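Local coordinates for uncharacterized protein (Sus scrofa, PDB 5BNF) that is porcine CD38, a disulfide-bonded protein of the ADP-ribosyl cyclase family, at residues R32-A44 / E56-T68. Numbering follows the deposited sequence.
Sequences RDCQKIKKAFTDA and EDYDLLMKLGHQT
Two nearly antiparallel helices of the ADP-ribosyl cyclase fold, 34-44 and 59-64, pack here through I37, A40 and F41 against L61 and L64. Their axes approach to 8.5 Å, with 155° between their N-to-C directions. A40 and L61 come closest, CA to CA 5.2 Å, consistent with the small side chain of A40. L61 CG stands anti to the backbone N (chi1 -176°), which carries the branch to the other helix. L61 CD1 meets I37 CG2 at 3.8 Å, the two side chains crossing at about a right angle. L61 CD2 sits over one face of the F41 ring, 4.0 Å from the centroid, a CH-pi contact. I37 CD1 lies tightly against L64 CB (3.2 Å), the side chains sliding past each other in opposite directions. Near the end of 32-44, A44 CB rests 3.7 Å from Y58 CD1. Before helix 34-44, R32, poorly ordered, bends its chain so that NH1 donates to H66 O (2.9 Å, 162°) in the carbonyl plane. The same NH1 donates to L64 O at 3.3 Å from above that carbonyl's plane. Beyond the pair, F41 meets W111 and F10 edge-to-face, and L61 touches L102 of helix 101-106. Y58 OH is hydrogen-bonded to F135 O and W111 NE1. The C34-C18 disulfide ties helix 34-45 to helix 10-25.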
loop_
_atom_site.group_PDB
_atom_site.type_symbol
_atom_site.label_atom_id
_atom_site.label_comp_id
_atom_site.label_asym_id
_atom_site.label_seq_id
_atom_site.Cartn_x
_atom_site.Cartn_y
_atom_site.Cartn_z
ATOM N N ARG A 32 -0.752 21.591 -0.595
ATOM C CA ARG A 32 0.419 20.906 -1.129
ATOM C C ARG A 32 0.696 21.306 -2.583
ATOM O O ARG A 32 -0.204 21.765 -3.288
ATOM C CB ARG A 32 0.208 19.390 -1.023
ATOM C CG ARG A 32 1.331 18.652 -0.301
ATOM C CD ARG A 32 1.629 19.271 1.062
ATOM N NE ARG A 32 0.676 18.885 2.101
ATOM C CZ ARG A 32 0.650 17.691 2.687
ATOM N NH1 ARG A 32 1.525 16.759 2.334
ATOM N NH2 ARG A 32 -0.242 17.433 3.636
ATOM N N ASP A 33 1.945 21.138 -3.021
ATOM C CA ASP A 33 2.341 21.478 -4.389
ATOM C C ASP A 33 2.664 20.243 -5.221
ATOM O O ASP A 33 3.613 19.520 -4.940
ATOM C CB ASP A 33 3.554 22.404 -4.379
ATOM C CG ASP A 33 4.156 22.586 -5.763
ATOM O OD1 ASP A 33 3.400 22.887 -6.712
ATOM O OD2 ASP A 33 5.387 22.435 -5.904
ATOM N N CYS A 34 1.882 20.032 -6.270
ATOM C CA CYS A 34 2.048 18.877 -7.131
ATOM C C CYS A 34 3.324 18.788 -7.958
ATOM O O CYS A 34 3.895 17.706 -8.099
ATOM C CB CYS A 34 0.827 18.759 -8.034
ATOM S SG CYS A 34 -0.605 18.150 -7.098
ATOM N N GLN A 35 3.765 19.906 -8.525
ATOM C CA GLN A 35 4.986 19.894 -9.324
ATOM C C GLN A 35 6.180 19.502 -8.450
ATOM O O GLN A 35 7.084 18.798 -8.899
ATOM C CB GLN A 35 5.217 21.264 -9.971
ATOM C CG GLN A 35 6.657 21.540 -10.426
ATOM C CD GLN A 35 7.220 20.501 -11.388
ATOM O OE1 GLN A 35 6.577 20.126 -12.370
ATOM N NE2 GLN A 35 8.439 20.047 -11.115
ATOM N N LYS A 36 6.172 19.950 -7.200
ATOM C CA LYS A 36 7.242 19.635 -6.264
ATOM C C LYS A 36 7.267 18.129 -6.046
ATOM O O LYS A 36 8.329 17.508 -6.038
ATOM C CB LYS A 36 6.988 20.335 -4.930
ATOM C CG LYS A 36 8.153 21.149 -4.406
ATOM C CD LYS A 36 7.682 22.525 -3.953
ATOM C CE LYS A 36 6.604 22.430 -2.880
ATOM N NZ LYS A 36 6.050 23.770 -2.535
ATOM N N ILE A 37 6.080 17.555 -5.864
ATOM C CA ILE A 37 5.936 16.123 -5.642
ATOM C C ILE A 37 6.473 15.347 -6.842
ATOM O O ILE A 37 7.334 14.482 -6.692
ATOM C CB ILE A 37 4.449 15.735 -5.417
ATOM C CG1 ILE A 37 3.907 16.409 -4.154
ATOM C CG2 ILE A 37 4.316 14.228 -5.279
ATOM C CD1 ILE A 37 4.498 15.885 -2.856
ATOM N N LYS A 38 5.964 15.670 -8.028
ATOM C CA LYS A 38 6.375 15.013 -9.265
ATOM C C LYS A 38 7.887 15.014 -9.435
ATOM O O LYS A 38 8.472 14.034 -9.903
ATOM C CB LYS A 38 5.729 15.707 -10.462
ATOM C CG LYS A 38 6.409 15.416 -11.786
ATOM C CD LYS A 38 5.949 16.382 -12.868
ATOM C CE LYS A 38 7.001 16.530 -13.956
ATOM N NZ LYS A 38 6.631 17.573 -14.959
ATOM N N LYS A 39 8.512 16.122 -9.059
ATOM C CA LYS A 39 9.956 16.256 -9.165
ATOM C C LYS A 39 10.634 15.246 -8.252
ATOM O O LYS A 39 11.578 14.570 -8.649
ATOM C CB LYS A 39 10.384 17.671 -8.770
ATOM C CG LYS A 39 11.875 17.923 -8.898
ATOM C CD LYS A 39 12.318 17.849 -10.348
ATOM C CE LYS A 39 13.813 18.074 -10.468
ATOM N NZ LYS A 39 14.269 17.883 -11.873
ATOM N N ALA A 40 10.144 15.151 -7.022
ATOM C CA ALA A 40 10.694 14.227 -6.040
ATOM C C ALA A 40 10.534 12.765 -6.461
ATOM O O ALA A 40 11.462 11.961 -6.338
ATOM C CB ALA A 40 10.022 14.452 -4.714
ATOM N N PHE A 41 9.346 12.429 -6.941
ATOM C CA PHE A 41 9.057 11.079 -7.384
ATOM C C PHE A 41 10.112 10.716 -8.422
ATOM O O PHE A 41 10.889 9.780 -8.241
ATOM C CB PHE A 41 7.668 11.029 -8.028
ATOM C CG PHE A 41 6.973 9.700 -7.895
ATOM C CD1 PHE A 41 7.694 8.508 -7.896
ATOM C CD2 PHE A 41 5.588 9.643 -7.796
ATOM C CE1 PHE A 41 7.041 7.277 -7.798
ATOM C CE2 PHE A 41 4.924 8.420 -7.698
ATOM C CZ PHE A 41 5.654 7.234 -7.699
ATOM N N THR A 42 10.128 11.489 -9.504
ATOM C CA THR A 42 11.054 11.295 -10.611
ATOM C C THR A 42 12.526 11.317 -10.193
ATOM O O THR A 42 13.308 10.461 -10.604
ATOM C CB THR A 42 10.827 12.369 -11.686
ATOM O OG1 THR A 42 9.468 12.320 -12.133
ATOM C CG2 THR A 42 11.741 12.134 -12.864
ATOM N N ASP A 43 12.905 12.294 -9.377
ATOM C CA ASP A 43 14.285 12.410 -8.919
ATOM C C ASP A 43 14.751 11.186 -8.160
ATOM O O ASP A 43 15.942 10.879 -8.123
ATOM C CB ASP A 43 14.440 13.636 -8.026
ATOM C CG ASP A 43 14.429 14.923 -8.810
ATOM O OD1 ASP A 43 14.112 14.868 -10.019
ATOM O OD2 ASP A 43 14.730 15.985 -8.225
ATOM N N ALA A 44 13.800 10.490 -7.557
ATOM C CA ALA A 44 14.092 9.308 -6.768
ATOM C C ALA A 44 14.603 8.099 -7.548
ATOM O O ALA A 44 15.323 7.271 -6.990
ATOM C CB ALA A 44 12.846 8.912 -5.976
ATOM N N GLU A 56 15.373 5.063 1.513
ATOM C CA GLU A 56 15.898 6.421 1.606
ATOM C C GLU A 56 15.705 7.272 0.352
ATOM O O GLU A 56 15.472 8.476 0.453
ATOM C CB GLU A 56 17.390 6.378 1.944
ATOM C CG GLU A 56 17.734 5.861 3.342
ATOM C CD GLU A 56 17.253 4.446 3.603
ATOM O OE1 GLU A 56 17.189 3.641 2.651
ATOM O OE2 GLU A 56 16.952 4.132 4.772
ATOM N N ASP A 57 15.814 6.661 -0.825
ATOM C CA ASP A 57 15.655 7.409 -2.067
ATOM C C ASP A 57 14.303 8.103 -2.134
ATOM O O ASP A 57 14.103 8.992 -2.957
ATOM C CB ASP A 57 15.805 6.497 -3.290
ATOM C CG ASP A 57 17.170 5.834 -3.366
ATOM O OD1 ASP A 57 18.176 6.491 -3.040
ATOM O OD2 ASP A 57 17.242 4.653 -3.765
ATOM N N TYR A 58 13.377 7.699 -1.271
ATOM C CA TYR A 58 12.050 8.299 -1.267
ATOM C C TYR A 58 11.782 9.241 -0.092
ATOM O O TYR A 58 10.653 9.703 0.085
ATOM C CB TYR A 58 10.976 7.211 -1.281
ATOM C CG TYR A 58 10.808 6.485 -2.598
ATOM C CD1 TYR A 58 10.414 7.161 -3.747
ATOM C CD2 TYR A 58 10.981 5.105 -2.677
ATOM C CE1 TYR A 58 10.186 6.476 -4.945
ATOM C CE2 TYR A 58 10.759 4.415 -3.865
ATOM C CZ TYR A 58 10.365 5.100 -4.992
ATOM O OH TYR A 58 10.168 4.403 -6.167
ATOM N N ASP A 59 12.800 9.530 0.713
ATOM C CA ASP A 59 12.604 10.423 1.852
ATOM C C ASP A 59 11.877 11.692 1.421
ATOM O O ASP A 59 10.758 11.956 1.854
ATOM C CB ASP A 59 13.942 10.787 2.504
ATOM C CG ASP A 59 14.602 9.601 3.184
ATOM O OD1 ASP A 59 13.890 8.633 3.527
ATOM O OD2 ASP A 59 15.832 9.640 3.389
ATOM N N LEU A 60 12.514 12.461 0.549
ATOM C CA LEU A 60 11.935 13.696 0.050
ATOM C C LEU A 60 10.473 13.484 -0.332
ATOM O O LEU A 60 9.597 14.236 0.086
ATOM C CB LEU A 60 12.728 14.172 -1.172
ATOM C CG LEU A 60 12.483 15.555 -1.798
ATOM C CD1 LEU A 60 11.041 15.706 -2.201
ATOM C CD2 LEU A 60 12.848 16.645 -0.811
ATOM N N LEU A 61 10.215 12.456 -1.131
ATOM C CA LEU A 61 8.858 12.171 -1.575
ATOM C C LEU A 61 7.888 11.841 -0.438
ATOM O O LEU A 61 6.744 12.282 -0.455
ATOM C CB LEU A 61 8.866 11.031 -2.593
ATOM C CG LEU A 61 7.508 10.691 -3.202
ATOM C CD1 LEU A 61 6.921 11.909 -3.886
ATOM C CD2 LEU A 61 7.677 9.559 -4.185
ATOM N N MET A 62 8.336 11.068 0.544
ATOM C CA MET A 62 7.473 10.704 1.662
ATOM C C MET A 62 7.220 11.899 2.568
ATOM O O MET A 62 6.225 11.946 3.290
ATOM C CB MET A 62 8.096 9.557 2.462
ATOM C CG MET A 62 8.246 8.295 1.644
ATOM S SD MET A 62 6.679 7.827 0.889
ATOM C CE MET A 62 6.444 6.220 1.552
ATOM N N LYS A 63 8.126 12.868 2.513
ATOM C CA LYS A 63 8.026 14.076 3.315
ATOM C C LYS A 63 7.029 15.040 2.675
ATOM O O LYS A 63 6.176 15.599 3.353
ATOM C CB LYS A 63 9.405 14.731 3.425
ATOM C CG LYS A 63 9.504 15.864 4.426
ATOM C CD LYS A 63 10.927 16.394 4.495
ATOM C CE LYS A 63 11.130 17.305 5.699
ATOM N NZ LYS A 63 12.466 17.971 5.663
ATOM N N LEU A 64 7.126 15.216 1.364
ATOM C CA LEU A 64 6.225 16.120 0.660
ATOM C C LEU A 64 4.836 15.543 0.443
ATOM O O LEU A 64 3.908 16.273 0.108
ATOM C CB LEU A 64 6.812 16.505 -0.696
ATOM C CG LEU A 64 8.121 17.296 -0.704
ATOM C CD1 LEU A 64 8.540 17.496 -2.148
ATOM C CD2 LEU A 64 7.949 18.648 -0.007
ATOM N N GLY A 65 4.690 14.235 0.629
ATOM C CA GLY A 65 3.394 13.614 0.423
ATOM C C GLY A 65 2.770 13.024 1.674
ATOM O O GLY A 65 1.750 12.336 1.600
ATOM N N HIS A 66 3.370 13.284 2.828
ATOM C CA HIS A 66 2.828 12.751 4.065
ATOM C C HIS A 66 1.426 13.276 4.343
ATOM O O HIS A 66 1.098 14.416 4.019
ATOM C CB HIS A 66 3.735 13.087 5.249
ATOM C CG HIS A 66 3.163 12.672 6.569
ATOM N ND1 HIS A 66 2.085 13.309 7.144
ATOM C CD2 HIS A 66 3.481 11.650 7.400
ATOM C CE1 HIS A 66 1.762 12.697 8.269
ATOM N NE2 HIS A 66 2.594 11.686 8.447
ATOM N N GLN A 67 0.606 12.427 4.952
ATOM C CA GLN A 67 -0.762 12.781 5.297
ATOM C C GLN A 67 -1.288 11.757 6.298
ATOM O O GLN A 67 -1.288 10.562 6.015
ATOM C CB GLN A 67 -1.639 12.780 4.038
ATOM C CG GLN A 67 -2.626 11.624 3.955
ATOM C CD GLN A 67 -3.340 11.548 2.623
ATOM O OE1 GLN A 67 -2.707 11.431 1.573
ATOM N NE2 GLN A 67 -4.666 11.605 2.658
ATOM N N THR A 68 -1.715 12.206 7.475
ATOM C CA THR A 68 -2.247 11.260 8.446
ATOM C C THR A 68 -3.762 11.215 8.357
ATOM O O THR A 68 -4.446 12.222 8.519
ATOM C CB THR A 68 -1.825 11.598 9.881
ATOM O OG1 THR A 68 -0.428 11.313 10.045
ATOM C CG2 THR A 68 -2.623 10.762 10.880
#